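Local coordinates for protein yciO (Escherichia coli, PDB 1K7J), which is of uncharacterised function but belongs to the SUA5 family and may bind double-stranded RNA, at residues P94-V107 with K115-P127. Sequence-based numbering, arbitrary orientation.
Sequences PGNYTFILKGTKEV and KRKTIGMRVPSNP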
loop_
_atom_site.group_PDB
_atom_site.type_symbol
_atom_site.label_atom_id
_atom_site.label_comp_id
_atom_site.label_asym_id
_atom_site.label_seq_id
_atom_site.Cartn_x
_atom_site.Cartn_y
_atom_site.Cartn_z
ATOM N N PRO A 94 0.010 6.696 -12.148
ATOM C CA PRO A 94 0.136 6.100 -10.816
ATOM C C PRO A 94 0.015 7.133 -9.698
ATOM O O PRO A 94 -0.056 8.339 -9.949
ATOM C CB PRO A 94 1.529 5.490 -10.859
ATOM C CG PRO A 94 2.290 6.558 -11.605
ATOM C CD PRO A 94 1.342 6.936 -12.738
ATOM N N GLY A 95 -0.010 6.631 -8.467
ATOM C CA GLY A 95 -0.075 7.473 -7.286
ATOM C C GLY A 95 -1.401 8.104 -6.909
ATOM O O GLY A 95 -2.355 8.110 -7.691
ATOM N N ASN A 96 -1.444 8.590 -5.671
ATOM C CA ASN A 96 -2.579 9.313 -5.092
ATOM C C ASN A 96 -3.913 8.613 -4.874
ATOM O O ASN A 96 -4.798 9.186 -4.236
ATOM C CB ASN A 96 -2.844 10.583 -5.909
ATOM C CG ASN A 96 -1.600 11.425 -6.093
ATOM O OD1 ASN A 96 -0.673 11.370 -5.282
ATOM N ND2 ASN A 96 -1.578 12.222 -7.154
ATOM N N TYR A 97 -4.060 7.393 -5.376
ATOM C CA TYR A 97 -5.327 6.675 -5.256
ATOM C C TYR A 97 -5.232 5.220 -4.827
ATOM O O TYR A 97 -4.238 4.538 -5.080
ATOM C CB TYR A 97 -6.052 6.649 -6.602
ATOM C CG TYR A 97 -6.449 7.979 -7.179
ATOM C CD1 TYR A 97 -7.600 8.634 -6.743
ATOM C CD2 TYR A 97 -5.707 8.555 -8.209
ATOM C CE1 TYR A 97 -8.012 9.827 -7.328
ATOM C CE2 TYR A 97 -6.105 9.748 -8.799
ATOM C CZ TYR A 97 -7.261 10.375 -8.357
ATOM O OH TYR A 97 -7.679 11.530 -8.966
ATOM N N THR A 98 -6.304 4.760 -4.195
ATOM C CA THR A 98 -6.467 3.366 -3.809
ATOM C C THR A 98 -7.828 3.041 -4.416
ATOM O O THR A 98 -8.811 3.742 -4.163
ATOM C CB THR A 98 -6.539 3.167 -2.292
ATOM O OG1 THR A 98 -5.282 3.517 -1.708
ATOM C CG2 THR A 98 -6.850 1.706 -1.968
ATOM N N PHE A 99 -7.885 1.998 -5.231
ATOM C CA PHE A 99 -9.134 1.623 -5.878
ATOM C C PHE A 99 -9.664 0.323 -5.301
ATOM O O PHE A 99 -8.962 -0.685 -5.296
ATOM C CB PHE A 99 -8.908 1.467 -7.384
ATOM C CG PHE A 99 -8.389 2.712 -8.052
ATOM C CD1 PHE A 99 -9.208 3.826 -8.204
ATOM C CD2 PHE A 99 -7.077 2.771 -8.526
ATOM C CE1 PHE A 99 -8.731 4.986 -8.819
ATOM C CE2 PHE A 99 -6.592 3.926 -9.143
ATOM C CZ PHE A 99 -7.425 5.036 -9.287
ATOM N N ILE A 100 -10.896 0.342 -4.808
ATOM C CA ILE A 100 -11.478 -0.869 -4.245
ATOM C C ILE A 100 -12.116 -1.682 -5.363
ATOM O O ILE A 100 -12.999 -1.199 -6.074
ATOM C CB ILE A 100 -12.543 -0.551 -3.175
ATOM C CG1 ILE A 100 -11.955 0.381 -2.113
ATOM C CG2 ILE A 100 -13.041 -1.846 -2.541
ATOM C CD1 ILE A 100 -10.643 -0.088 -1.530
ATOM N N LEU A 101 -11.650 -2.918 -5.511
ATOM C CA LEU A 101 -12.139 -3.828 -6.539
ATOM C C LEU A 101 -12.228 -5.240 -5.976
ATOM O O LEU A 101 -11.732 -5.519 -4.886
ATOM C CB LEU A 101 -11.174 -3.830 -7.731
ATOM C CG LEU A 101 -11.064 -2.523 -8.519
ATOM C CD1 LEU A 101 -9.709 -2.440 -9.196
ATOM C CD2 LEU A 101 -12.195 -2.443 -9.535
ATOM N N LYS A 102 -12.873 -6.132 -6.715
ATOM C CA LYS A 102 -12.965 -7.514 -6.272
ATOM C C LYS A 102 -11.636 -8.180 -6.608
ATOM O O LYS A 102 -11.113 -8.013 -7.712
ATOM C CB LYS A 102 -14.107 -8.234 -6.990
ATOM C CG LYS A 102 -15.484 -7.710 -6.618
ATOM C CD LYS A 102 -16.589 -8.550 -7.240
ATOM C CE LYS A 102 -16.536 -9.989 -6.752
ATOM N NZ LYS A 102 -17.636 -10.816 -7.336
ATOM N N GLY A 103 -11.090 -8.930 -5.655
ATOM C CA GLY A 103 -9.822 -9.603 -5.879
ATOM C C GLY A 103 -9.969 -10.902 -6.647
ATOM O O GLY A 103 -10.982 -11.592 -6.529
ATOM N N THR A 104 -8.960 -11.236 -7.445
ATOM C CA THR A 104 -8.990 -12.475 -8.220
ATOM C C THR A 104 -8.443 -13.617 -7.375
ATOM O O THR A 104 -8.075 -13.418 -6.215
ATOM C CB THR A 104 -8.129 -12.377 -9.492
ATOM O OG1 THR A 104 -6.750 -12.236 -9.127
ATOM C CG2 THR A 104 -8.557 -11.187 -10.331
ATOM N N LYS A 105 -8.378 -14.808 -7.966
ATOM C CA LYS A 105 -7.869 -15.984 -7.267
ATOM C C LYS A 105 -6.374 -15.880 -6.969
ATOM O O LYS A 105 -5.809 -16.717 -6.261
ATOM C CB LYS A 105 -8.160 -17.248 -8.084
ATOM C CG LYS A 105 -9.643 -17.527 -8.256
ATOM C CD LYS A 105 -10.318 -17.753 -6.907
ATOM C CE LYS A 105 -11.836 -17.704 -7.026
ATOM N NZ LYS A 105 -12.368 -18.705 -7.985
ATOM N N GLU A 106 -5.734 -14.852 -7.517
ATOM C CA GLU A 106 -4.313 -14.616 -7.280
ATOM C C GLU A 106 -4.153 -14.182 -5.828
ATOM O O GLU A 106 -3.078 -14.310 -5.239
ATOM C CB GLU A 106 -3.799 -13.487 -8.180
ATOM C CG GLU A 106 -3.768 -13.807 -9.659
ATOM C CD GLU A 106 -2.480 -14.484 -10.083
ATOM O OE1 GLU A 106 -1.732 -14.960 -9.202
ATOM O OE2 GLU A 106 -2.222 -14.544 -11.305
ATOM N N VAL A 107 -5.242 -13.673 -5.260
ATOM C CA VAL A 107 -5.240 -13.176 -3.890
ATOM C C VAL A 107 -5.753 -14.166 -2.851
ATOM O O VAL A 107 -6.850 -14.704 -2.988
ATOM C CB VAL A 107 -6.107 -11.909 -3.772
ATOM C CG1 VAL A 107 -5.908 -11.277 -2.411
ATOM C CG2 VAL A 107 -5.765 -10.935 -4.890
ATOM N N LYS A 115 -17.250 -10.120 3.402
ATOM C CA LYS A 115 -18.528 -10.115 2.704
ATOM C C LYS A 115 -18.493 -9.730 1.227
ATOM O O LYS A 115 -19.100 -10.401 0.391
ATOM C CB LYS A 115 -19.502 -9.195 3.446
ATOM C CG LYS A 115 -20.935 -9.268 2.951
ATOM C CD LYS A 115 -21.845 -8.361 3.769
ATOM C CE LYS A 115 -23.289 -8.485 3.315
ATOM N NZ LYS A 115 -23.431 -8.193 1.859
ATOM N N ARG A 116 -17.777 -8.659 0.906
ATOM C CA ARG A 116 -17.710 -8.172 -0.465
ATOM C C ARG A 116 -16.604 -8.775 -1.341
ATOM O O ARG A 116 -16.624 -8.618 -2.564
ATOM C CB ARG A 116 -17.591 -6.646 -0.440
ATOM C CG ARG A 116 -18.669 -5.960 0.405
ATOM C CD ARG A 116 -18.823 -4.518 -0.019
ATOM N NE ARG A 116 -19.112 -4.460 -1.447
ATOM C CZ ARG A 116 -18.593 -3.572 -2.287
ATOM N NH1 ARG A 116 -17.749 -2.643 -1.845
ATOM N NH2 ARG A 116 -18.899 -3.636 -3.576
ATOM N N LYS A 117 -15.653 -9.466 -0.716
ATOM C CA LYS A 117 -14.537 -10.103 -1.421
ATOM C C LYS A 117 -13.684 -9.080 -2.168
ATOM O O LYS A 117 -13.084 -9.377 -3.208
ATOM C CB LYS A 117 -15.057 -11.156 -2.405
ATOM C CG LYS A 117 -16.050 -12.144 -1.802
ATOM C CD LYS A 117 -15.468 -12.865 -0.601
ATOM C CE LYS A 117 -16.499 -13.786 0.036
ATOM N NZ LYS A 117 -15.983 -14.412 1.284
ATOM N N THR A 118 -13.620 -7.877 -1.616
ATOM C CA THR A 118 -12.861 -6.796 -2.221
ATOM C C THR A 118 -11.517 -6.567 -1.546
ATOM O O THR A 118 -11.221 -7.130 -0.491
ATOM C CB THR A 118 -13.640 -5.480 -2.143
ATOM O OG1 THR A 118 -14.021 -5.241 -0.782
ATOM C CG2 THR A 118 -14.879 -5.541 -3.023
ATOM N N ILE A 119 -10.708 -5.727 -2.179
ATOM C CA ILE A 119 -9.399 -5.363 -1.661
ATOM C C ILE A 119 -8.975 -4.091 -2.391
ATOM O O ILE A 119 -9.365 -3.870 -3.541
ATOM C CB ILE A 119 -8.367 -6.506 -1.877
ATOM C CG1 ILE A 119 -7.032 -6.133 -1.227
ATOM C CG2 ILE A 119 -8.210 -6.808 -3.360
ATOM C CD1 ILE A 119 -6.106 -7.323 -1.015
ATOM N N GLY A 120 -8.211 -3.244 -1.712
ATOM C CA GLY A 120 -7.768 -2.002 -2.318
ATOM C C GLY A 120 -6.552 -2.216 -3.196
ATOM O O GLY A 120 -5.611 -2.906 -2.800
HETATM N N MSE A 121 -6.579 -1.635 -4.391
HETATM C CA MSE A 121 -5.479 -1.754 -5.339
HETATM C C MSE A 121 -4.808 -0.389 -5.409
HETATM O O MSE A 121 -5.479 0.633 -5.581
HETATM C CB MSE A 121 -6.013 -2.177 -6.706
HETATM C CG MSE A 121 -6.885 -3.441 -6.662
HETATM SE SE MSE A 121 -6.016 -4.972 -5.830
HETATM C CE MSE A 121 -4.726 -5.333 -7.213
ATOM N N ARG A 122 -3.487 -0.371 -5.289
ATOM C CA ARG A 122 -2.769 0.897 -5.268
ATOM C C ARG A 122 -1.423 0.846 -5.981
ATOM O O ARG A 122 -0.580 0.005 -5.674
ATOM C CB ARG A 122 -2.587 1.297 -3.803
ATOM C CG ARG A 122 -1.860 2.590 -3.503
ATOM C CD ARG A 122 -1.911 2.791 -1.991
ATOM N NE ARG A 122 -0.988 3.802 -1.484
ATOM C CZ ARG A 122 -0.882 4.115 -0.197
ATOM N NH1 ARG A 122 -1.642 3.493 0.695
ATOM N NH2 ARG A 122 -0.021 5.044 0.198
ATOM N N VAL A 123 -1.238 1.744 -6.945
ATOM C CA VAL A 123 0.010 1.835 -7.694
ATOM C C VAL A 123 0.729 3.093 -7.211
ATOM O O VAL A 123 0.274 4.206 -7.463
ATOM C CB VAL A 123 -0.245 1.969 -9.211
ATOM C CG1 VAL A 123 1.076 2.099 -9.954
ATOM C CG2 VAL A 123 -1.027 0.759 -9.721
ATOM N N PRO A 124 1.857 2.931 -6.500
ATOM C CA PRO A 124 2.612 4.082 -5.994
ATOM C C PRO A 124 3.428 4.742 -7.102
ATOM O O PRO A 124 3.824 4.086 -8.060
ATOM C CB PRO A 124 3.486 3.461 -4.913
ATOM C CG PRO A 124 3.818 2.126 -5.502
ATOM C CD PRO A 124 2.494 1.661 -6.097
ATOM N N SER A 125 3.687 6.039 -6.966
ATOM C CA SER A 125 4.437 6.756 -7.991
ATOM C C SER A 125 5.881 7.097 -7.620
ATOM O O SER A 125 6.661 7.499 -8.484
ATOM C CB SER A 125 3.709 8.054 -8.347
ATOM O OG SER A 125 3.726 8.946 -7.242
ATOM N N ASN A 126 6.241 6.937 -6.349
ATOM C CA ASN A 126 7.592 7.283 -5.908
ATOM C C ASN A 126 8.641 6.219 -6.208
ATOM O O ASN A 126 8.356 5.018 -6.194
ATOM C CB ASN A 126 7.588 7.593 -4.413
ATOM C CG ASN A 126 7.171 6.406 -3.584
ATOM O OD1 ASN A 126 6.072 5.874 -3.752
ATOM N ND2 ASN A 126 8.046 5.978 -2.679
ATOM N N PRO A 127 9.883 6.652 -6.468
ATOM C CA PRO A 127 10.990 5.746 -6.778
ATOM C C PRO A 127 11.254 4.604 -5.803
ATOM O O PRO A 127 11.477 3.471 -6.230
ATOM C CB PRO A 127 12.182 6.692 -6.895
ATOM C CG PRO A 127 11.555 7.925 -7.472
ATOM C CD PRO A 127 10.309 8.056 -6.618
HETATM O O HOH W 1 -3.464 3.455 -7.675
HETATM O O HOH W 2 -4.368 2.120 0.497
HETATM O O HOH W 3 -13.431 -11.356 -5.292
#
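Thr98 OG1 has two hydrogen-bonding partners: a water 2.8 Å away, which links it to Arg122 NH1, and the Thr182 hydroxyl from outside the strand pair. The Arg122 chain, extended from CG to NE with CG anti to the backbone N (chi1 180°), runs obliquely past this hydroxyl, its CD 3.5 Å from Thr98 OG1, on to a hydrogen bond from NH1 to Ser144 OG; a sulfate, probably from the crystallisation liquor, lies about 4 Å from the side chain. On the same threonine, CG2 rests on Gly120 CA at 3.8 Å, and Ile100 CD1, from the residue paired with Gly120, lies over the same CA; a CB on Gly120 would collide with Thr98 CG2. A valine in place of Thr98 would probably leave the bridging water and the Thr182 hydroxyl without their shared partner. Paired backbone bonds join Phe99 to Met121 and Leu101 to Ile119, making the strands antiparallel neighbours joined by a long connection. Where the strands part, a water spans Tyr97 O and Val123 N, and Gly95 N donates to Val123 O. On the opposite face, Leu101 CD1 meets selenomethionine Met121 CG at 3.9 Å, the side chains nearly perpendicular. This face packs Met121 against helix 72-78, while strands 183-186 and 66-68 flank the strand pair in the mixed sheet.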